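Local coordinates for protein 5-Carboxyvanillate Decarboxylase (Novosphingobium aromaticivorans, PDB 4QRN) that probably removes a carboxyl group from 5-carboxyvanillate, as a manganese-binding decarboxylase of the amidohydrolase family, at residues A[258-272]-A[318-332]. Sequence-based numbering, arbitrary orientation.
With 1DF (4-hydroxy-3-methoxy-5-nitrobenzoic acid), chain F.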
loop_
_atom_site.group_PDB
_atom_site.type_symbol
_atom_site.label_atom_id
_atom_site.label_comp_id
_atom_site.label_asym_id
_atom_site.label_seq_id
_atom_site.Cartn_x
_atom_site.Cartn_y
_atom_site.Cartn_z
ATOM N N GLN A 258 -15.124 -3.118 -16.621
ATOM C CA GLN A 258 -14.838 -3.701 -15.320
ATOM C C GLN A 258 -13.352 -4.042 -15.259
ATOM O O GLN A 258 -12.833 -4.715 -16.149
ATOM C CB GLN A 258 -15.650 -4.980 -15.089
ATOM C CG GLN A 258 -17.158 -4.753 -15.202
ATOM C CD GLN A 258 -17.673 -3.799 -14.136
ATOM O OE1 GLN A 258 -17.438 -4.013 -12.949
ATOM N NE2 GLN A 258 -18.335 -2.711 -14.552
ATOM N N ILE A 259 -12.690 -3.575 -14.195
ATOM C CA ILE A 259 -11.308 -3.945 -13.915
ATOM C C ILE A 259 -11.274 -4.754 -12.633
ATOM O O ILE A 259 -11.797 -4.328 -11.598
ATOM C CB ILE A 259 -10.359 -2.734 -13.829
ATOM C CG1 ILE A 259 -10.364 -1.979 -15.165
ATOM C CG2 ILE A 259 -8.939 -3.226 -13.436
ATOM C CD1 ILE A 259 -9.434 -0.748 -15.211
ATOM N N MET A 260 -10.656 -5.934 -12.719
ATOM C CA MET A 260 -10.426 -6.827 -11.591
ATOM C C MET A 260 -9.001 -6.695 -11.085
ATOM O O MET A 260 -8.079 -6.585 -11.884
ATOM C CB MET A 260 -10.639 -8.273 -12.057
ATOM C CG MET A 260 -12.031 -8.600 -12.525
ATOM S SD MET A 260 -12.072 -10.195 -13.370
ATOM C CE MET A 260 -13.824 -10.405 -13.538
ATOM N N VAL A 261 -8.849 -6.724 -9.765
ATOM C CA VAL A 261 -7.536 -6.851 -9.146
ATOM C C VAL A 261 -7.632 -7.870 -8.021
ATOM O O VAL A 261 -8.707 -8.115 -7.452
ATOM C CB VAL A 261 -6.981 -5.521 -8.611
ATOM C CG1 VAL A 261 -6.625 -4.573 -9.751
ATOM C CG2 VAL A 261 -7.967 -4.876 -7.646
ATOM N N GLY A 262 -6.494 -8.474 -7.728
ATOM C CA GLY A 262 -6.365 -9.460 -6.680
ATOM C C GLY A 262 -5.920 -8.869 -5.358
ATOM O O GLY A 262 -5.983 -7.660 -5.113
ATOM N N HIS A 263 -5.511 -9.774 -4.460
ATOM C CA HIS A 263 -4.826 -9.397 -3.231
ATOM C C HIS A 263 -5.645 -8.379 -2.452
ATOM O O HIS A 263 -5.118 -7.428 -1.877
ATOM C CB HIS A 263 -3.381 -8.946 -3.535
ATOM C CG HIS A 263 -2.743 -9.838 -4.549
ATOM N ND1 HIS A 263 -2.615 -9.468 -5.869
ATOM C CD2 HIS A 263 -2.383 -11.148 -4.487
ATOM C CE1 HIS A 263 -2.141 -10.494 -6.560
ATOM N NE2 HIS A 263 -1.995 -11.525 -5.747
ATOM N N MET A 264 -6.952 -8.653 -2.378
ATOM C CA MET A 264 -7.869 -7.850 -1.578
ATOM C C MET A 264 -7.919 -6.396 -2.025
ATOM O O MET A 264 -8.257 -5.495 -1.242
ATOM C CB MET A 264 -7.559 -7.976 -0.070
ATOM C CG MET A 264 -8.766 -8.261 0.819
ATOM S SD MET A 264 -9.398 -9.955 0.584
ATOM C CE MET A 264 -10.763 -9.693 -0.509
ATOM N N GLY A 265 -7.690 -6.162 -3.314
ATOM C CA GLY A 265 -7.826 -4.816 -3.861
ATOM C C GLY A 265 -6.554 -3.991 -3.792
ATOM O O GLY A 265 -6.610 -2.777 -3.985
ATOM N N GLU A 266 -5.418 -4.646 -3.539
ATOM C CA GLU A 266 -4.109 -3.978 -3.541
ATOM C C GLU A 266 -4.138 -2.763 -2.596
ATOM O O GLU A 266 -3.640 -1.686 -2.904
ATOM C CB GLU A 266 -3.667 -3.597 -4.963
ATOM C CG GLU A 266 -3.807 -4.747 -5.997
ATOM C CD GLU A 266 -2.873 -5.939 -5.825
ATOM O OE1 GLU A 266 -2.097 -5.963 -4.853
ATOM O OE2 GLU A 266 -2.933 -6.873 -6.687
ATOM N N ALA A 267 -4.774 -2.973 -1.444
ATOM C CA ALA A 267 -4.930 -2.008 -0.355
ATOM C C ALA A 267 -5.908 -0.880 -0.625
ATOM O O ALA A 267 -6.229 -0.145 0.309
ATOM C CB ALA A 267 -3.548 -1.426 0.123
ATOM N N LEU A 268 -6.346 -0.687 -1.868
ATOM C CA LEU A 268 -7.172 0.482 -2.147
ATOM C C LEU A 268 -8.461 0.533 -1.316
ATOM O O LEU A 268 -8.830 1.621 -0.878
ATOM C CB LEU A 268 -7.438 0.646 -3.646
ATOM C CG LEU A 268 -6.190 0.778 -4.542
ATOM C CD1 LEU A 268 -6.610 1.257 -5.938
ATOM C CD2 LEU A 268 -5.128 1.721 -3.991
ATOM N N PRO A 269 -9.134 -0.600 -1.051
ATOM C CA PRO A 269 -10.340 -0.511 -0.216
ATOM C C PRO A 269 -10.036 0.032 1.187
ATOM O O PRO A 269 -10.858 0.753 1.765
ATOM C CB PRO A 269 -10.869 -1.956 -0.203
ATOM C CG PRO A 269 -10.384 -2.499 -1.553
ATOM C CD PRO A 269 -8.977 -1.940 -1.660
ATOM N N TYR A 270 -8.883 -0.340 1.749
ATOM C CA TYR A 270 -8.510 0.106 3.077
ATOM C C TYR A 270 -8.134 1.585 3.077
ATOM O O TYR A 270 -8.441 2.315 4.028
ATOM C CB TYR A 270 -7.380 -0.764 3.578
ATOM C CG TYR A 270 -6.969 -0.531 5.018
ATOM C CD1 TYR A 270 -7.742 -0.986 6.070
ATOM C CD2 TYR A 270 -5.758 0.110 5.316
ATOM C CE1 TYR A 270 -7.312 -0.810 7.391
ATOM C CE2 TYR A 270 -5.332 0.276 6.612
ATOM C CZ TYR A 270 -6.103 -0.192 7.645
ATOM O OH TYR A 270 -5.704 -0.076 8.949
ATOM N N TRP A 271 -7.473 2.031 2.013
ATOM C CA TRP A 271 -7.084 3.424 1.863
ATOM C C TRP A 271 -8.239 4.334 1.435
ATOM O O TRP A 271 -8.026 5.533 1.276
ATOM C CB TRP A 271 -6.018 3.552 0.792
ATOM C CG TRP A 271 -4.627 3.141 1.132
ATOM C CD1 TRP A 271 -3.890 2.189 0.491
ATOM C CD2 TRP A 271 -3.752 3.761 2.079
ATOM N NE1 TRP A 271 -2.603 2.174 0.983
ATOM C CE2 TRP A 271 -2.494 3.131 1.955
ATOM C CE3 TRP A 271 -3.898 4.822 2.967
ATOM C CZ2 TRP A 271 -1.388 3.526 2.709
ATOM C CZ3 TRP A 271 -2.795 5.203 3.735
ATOM C CH2 TRP A 271 -1.570 4.566 3.585
ATOM N N LEU A 272 -9.436 3.796 1.200
ATOM C CA LEU A 272 -10.446 4.537 0.448
ATOM C C LEU A 272 -10.744 5.922 1.000
ATOM O O LEU A 272 -10.873 6.881 0.236
ATOM C CB LEU A 272 -11.733 3.729 0.401
ATOM C CG LEU A 272 -12.879 4.364 -0.366
ATOM C CD1 LEU A 272 -12.494 4.665 -1.841
ATOM C CD2 LEU A 272 -14.102 3.433 -0.270
ATOM N N ALA A 318 -10.003 -9.227 6.511
ATOM C CA ALA A 318 -9.775 -8.438 5.312
ATOM C C ALA A 318 -10.843 -8.707 4.254
ATOM O O ALA A 318 -11.315 -7.773 3.595
ATOM C CB ALA A 318 -8.400 -8.683 4.756
ATOM N N ILE A 319 -11.236 -9.965 4.097
ATOM C CA ILE A 319 -12.295 -10.293 3.150
ATOM C C ILE A 319 -13.581 -9.571 3.544
ATOM O O ILE A 319 -14.241 -8.961 2.705
ATOM C CB ILE A 319 -12.520 -11.818 3.082
ATOM C CG1 ILE A 319 -11.274 -12.491 2.497
ATOM C CG2 ILE A 319 -13.753 -12.131 2.268
ATOM C CD1 ILE A 319 -11.266 -13.984 2.732
ATOM N N LYS A 320 -13.948 -9.659 4.819
ATOM C CA LYS A 320 -15.185 -9.039 5.264
ATOM C C LYS A 320 -15.136 -7.524 5.125
ATOM O O LYS A 320 -16.140 -6.898 4.779
ATOM C CB LYS A 320 -15.500 -9.443 6.705
ATOM C CG LYS A 320 -16.000 -10.873 6.834
ATOM C CD LYS A 320 -16.326 -11.237 8.273
ATOM C CE LYS A 320 -17.074 -12.565 8.359
ATOM N NZ LYS A 320 -17.349 -12.914 9.797
ATOM N N PHE A 321 -13.989 -6.931 5.422
ATOM C CA PHE A 321 -13.834 -5.484 5.284
ATOM C C PHE A 321 -14.098 -5.087 3.836
ATOM O O PHE A 321 -14.849 -4.160 3.517
ATOM C CB PHE A 321 -12.418 -5.077 5.708
ATOM C CG PHE A 321 -12.153 -3.601 5.567
ATOM C CD1 PHE A 321 -11.751 -3.082 4.348
ATOM C CD2 PHE A 321 -12.302 -2.739 6.639
ATOM C CE1 PHE A 321 -11.508 -1.722 4.192
ATOM C CE2 PHE A 321 -12.083 -1.383 6.481
ATOM C CZ PHE A 321 -11.682 -0.874 5.254
ATOM N N CYS A 322 -13.471 -5.831 2.937
ATOM C CA CYS A 322 -13.571 -5.519 1.534
ATOM C C CYS A 322 -15.024 -5.746 1.031
ATOM O O CYS A 322 -15.532 -4.972 0.219
ATOM C CB CYS A 322 -12.547 -6.377 0.801
ATOM S SG CYS A 322 -12.187 -5.894 -0.862
ATOM N N GLN A 323 -15.676 -6.806 1.507
ATOM C CA GLN A 323 -17.071 -7.044 1.144
ATOM C C GLN A 323 -17.949 -5.877 1.586
ATOM O O GLN A 323 -18.882 -5.484 0.887
ATOM C CB GLN A 323 -17.607 -8.334 1.783
ATOM C CG GLN A 323 -17.057 -9.587 1.124
ATOM C CD GLN A 323 -17.436 -10.843 1.908
ATOM O OE1 GLN A 323 -17.467 -10.823 3.137
ATOM N NE2 GLN A 323 -17.731 -11.940 1.196
ATOM N N GLN A 324 -17.676 -5.320 2.761
ATOM C CA GLN A 324 -18.444 -4.178 3.224
ATOM C C GLN A 324 -18.198 -2.944 2.342
ATOM O O GLN A 324 -19.148 -2.225 2.008
ATOM C CB GLN A 324 -18.115 -3.895 4.684
ATOM C CG GLN A 324 -18.995 -2.799 5.302
ATOM C CD GLN A 324 -18.474 -2.274 6.629
ATOM O OE1 GLN A 324 -17.948 -3.025 7.450
ATOM N NE2 GLN A 324 -18.627 -0.968 6.846
ATOM N N VAL A 325 -16.948 -2.682 1.972
ATOM C CA VAL A 325 -16.627 -1.482 1.192
ATOM C C VAL A 325 -17.133 -1.584 -0.248
ATOM O O VAL A 325 -17.698 -0.640 -0.794
ATOM C CB VAL A 325 -15.087 -1.266 1.169
ATOM C CG1 VAL A 325 -14.699 -0.173 0.166
ATOM C CG2 VAL A 325 -14.591 -0.910 2.564
ATOM N N MET A 326 -16.905 -2.739 -0.866
ATOM C CA MET A 326 -17.174 -2.921 -2.298
ATOM C C MET A 326 -18.594 -3.416 -2.551
ATOM O O MET A 326 -19.106 -3.244 -3.657
ATOM C CB MET A 326 -16.269 -4.013 -2.898
ATOM C CG MET A 326 -14.797 -3.983 -2.660
ATOM S SD MET A 326 -13.885 -3.035 -3.810
ATOM C CE MET A 326 -14.471 -3.547 -5.423
ATOM N N GLY A 327 -19.172 -4.110 -1.568
ATOM C CA GLY A 327 -20.362 -4.923 -1.769
ATOM C C GLY A 327 -19.990 -6.396 -1.888
ATOM O O GLY A 327 -19.023 -6.766 -2.574
ATOM N N GLU A 328 -20.791 -7.256 -1.263
ATOM C CA GLU A 328 -20.479 -8.682 -1.286
ATOM C C GLU A 328 -20.583 -9.312 -2.672
ATOM O O GLU A 328 -20.039 -10.394 -2.873
ATOM C CB GLU A 328 -21.335 -9.447 -0.300
ATOM C CG GLU A 328 -22.775 -9.496 -0.687
ATOM C CD GLU A 328 -23.594 -10.401 0.208
ATOM O OE1 GLU A 328 -23.127 -10.738 1.316
ATOM O OE2 GLU A 328 -24.710 -10.791 -0.189
ATOM N N ASP A 329 -21.229 -8.650 -3.625
ATOM C CA ASP A 329 -21.286 -9.159 -4.987
ATOM C C ASP A 329 -20.003 -8.914 -5.763
ATOM O O ASP A 329 -19.905 -9.381 -6.896
ATOM C CB ASP A 329 -22.420 -8.496 -5.793
ATOM C CG ASP A 329 -23.799 -8.855 -5.336
ATOM O OD1 ASP A 329 -23.959 -9.714 -4.457
ATOM O OD2 ASP A 329 -24.742 -8.267 -5.917
ATOM N N ARG A 330 -19.051 -8.164 -5.194
ATOM C CA ARG A 330 -17.915 -7.664 -5.966
ATOM C C ARG A 330 -16.586 -8.220 -5.469
ATOM O O ARG A 330 -15.532 -7.733 -5.879
ATOM C CB ARG A 330 -17.908 -6.135 -5.982
ATOM C CG ARG A 330 -19.185 -5.563 -6.572
ATOM C CD ARG A 330 -19.075 -4.062 -6.827
ATOM N NE ARG A 330 -18.221 -3.736 -7.967
ATOM C CZ ARG A 330 -18.605 -3.776 -9.239
ATOM N NH1 ARG A 330 -19.845 -4.135 -9.555
ATOM N NH2 ARG A 330 -17.760 -3.458 -10.195
ATOM N N VAL A 331 -16.636 -9.255 -4.624
ATOM C CA VAL A 331 -15.452 -9.869 -4.025
ATOM C C VAL A 331 -15.513 -11.372 -4.293
ATOM O O VAL A 331 -16.508 -12.028 -3.956
ATOM C CB VAL A 331 -15.385 -9.583 -2.507
ATOM C CG1 VAL A 331 -14.167 -10.242 -1.882
ATOM C CG2 VAL A 331 -15.421 -8.082 -2.253
ATOM N N MET A 332 -14.439 -11.912 -4.874
ATOM C CA MET A 332 -14.373 -13.295 -5.347
ATOM C C MET A 332 -13.197 -14.029 -4.735
ATOM O O MET A 332 -12.135 -13.450 -4.481
ATOM C CB MET A 332 -14.184 -13.282 -6.886
ATOM C CG MET A 332 -15.413 -12.790 -7.619
ATOM S SD MET A 332 -15.130 -12.540 -9.383
ATOM C CE MET A 332 -14.235 -10.980 -9.363
HETATM C C1 1DF F . 4.166 -14.521 -6.854
HETATM C CO1 1DF F . 2.916 -14.226 -6.389
HETATM C CO2 1DF F . 4.413 -14.474 -8.244
HETATM C CM1 1DF F . 1.909 -13.984 -7.383
HETATM C CM2 1DF F . 3.383 -14.376 -9.157
HETATM O OM 1DF F . 3.562 -14.375 -10.511
HETATM C CZ 1DF F . 2.066 -14.250 -8.740
HETATM C CC 1DF F . 5.297 -14.815 -5.939
HETATM C CV 1DF F . 4.898 -14.227 -10.992
HETATM O O1 1DF F . 5.021 -15.360 -4.791
HETATM O O2 1DF F . 6.446 -14.552 -6.311
HETATM O O3 1DF F . 1.061 -14.325 -9.564
HETATM N N 1DF F . 0.729 -13.196 -6.886
HETATM O O11 1DF F . -0.132 -12.799 -7.619
HETATM O O22 1DF F . 0.755 -12.820 -5.681
#
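On the outer, helical layer of the amidohydrolase barrel, beside strands 259-261 and 331-332, Met264, Pro269 and Leu272 pack against helix 318-326 and Val331. Residues 263-266 make a left-handed helical turn, phi positive throughout; the His263 side chain faces the ligand while Met264 packs outward. Met264, bent at both chi2 and chi3 (-99°), lays SD across Ile319 CG1 at 3.7 Å, its CE also 3.7 Å from Val331 CG1. Helix 268-272 crosses helix 318-326 at 63°. Here Pro269 CG lies 3.9 Å from Cys322 SG, Met326 SD beyond; Pro269 O meets the Phe321 ring edge, 3.5 Å from CE1, and Tyr270 CD1 sits over a face of that ring, 4.0 Å from CZ. Tyr270 OH hydrogen-bonds Met264 O of the second subunit. Leu272 and Val325 run alongside each other in opposite directions, CD2 against CG1. Just before the two strands, Arg330 NH2 gives a bent hydrogen bond (142°) to Gln258 OE1, 2.8 Å away in the carbonyl plane. His263 ND1 hydrogen-bonds Glu266 OE2 on its syn side at 2.7 Å; NE2 hydrogen-bonds OD2 of Asp336, a manganese ligand, and, weakly, nitro oxygen O11. Without the imidazole, as with an alanine here, Glu266 OE2 and Asp336 OD2 would probably each lose a hydrogen-bond partner. Outer helices behind strands ending in ligand-binding residues typify the (beta/alpha)8 barrel.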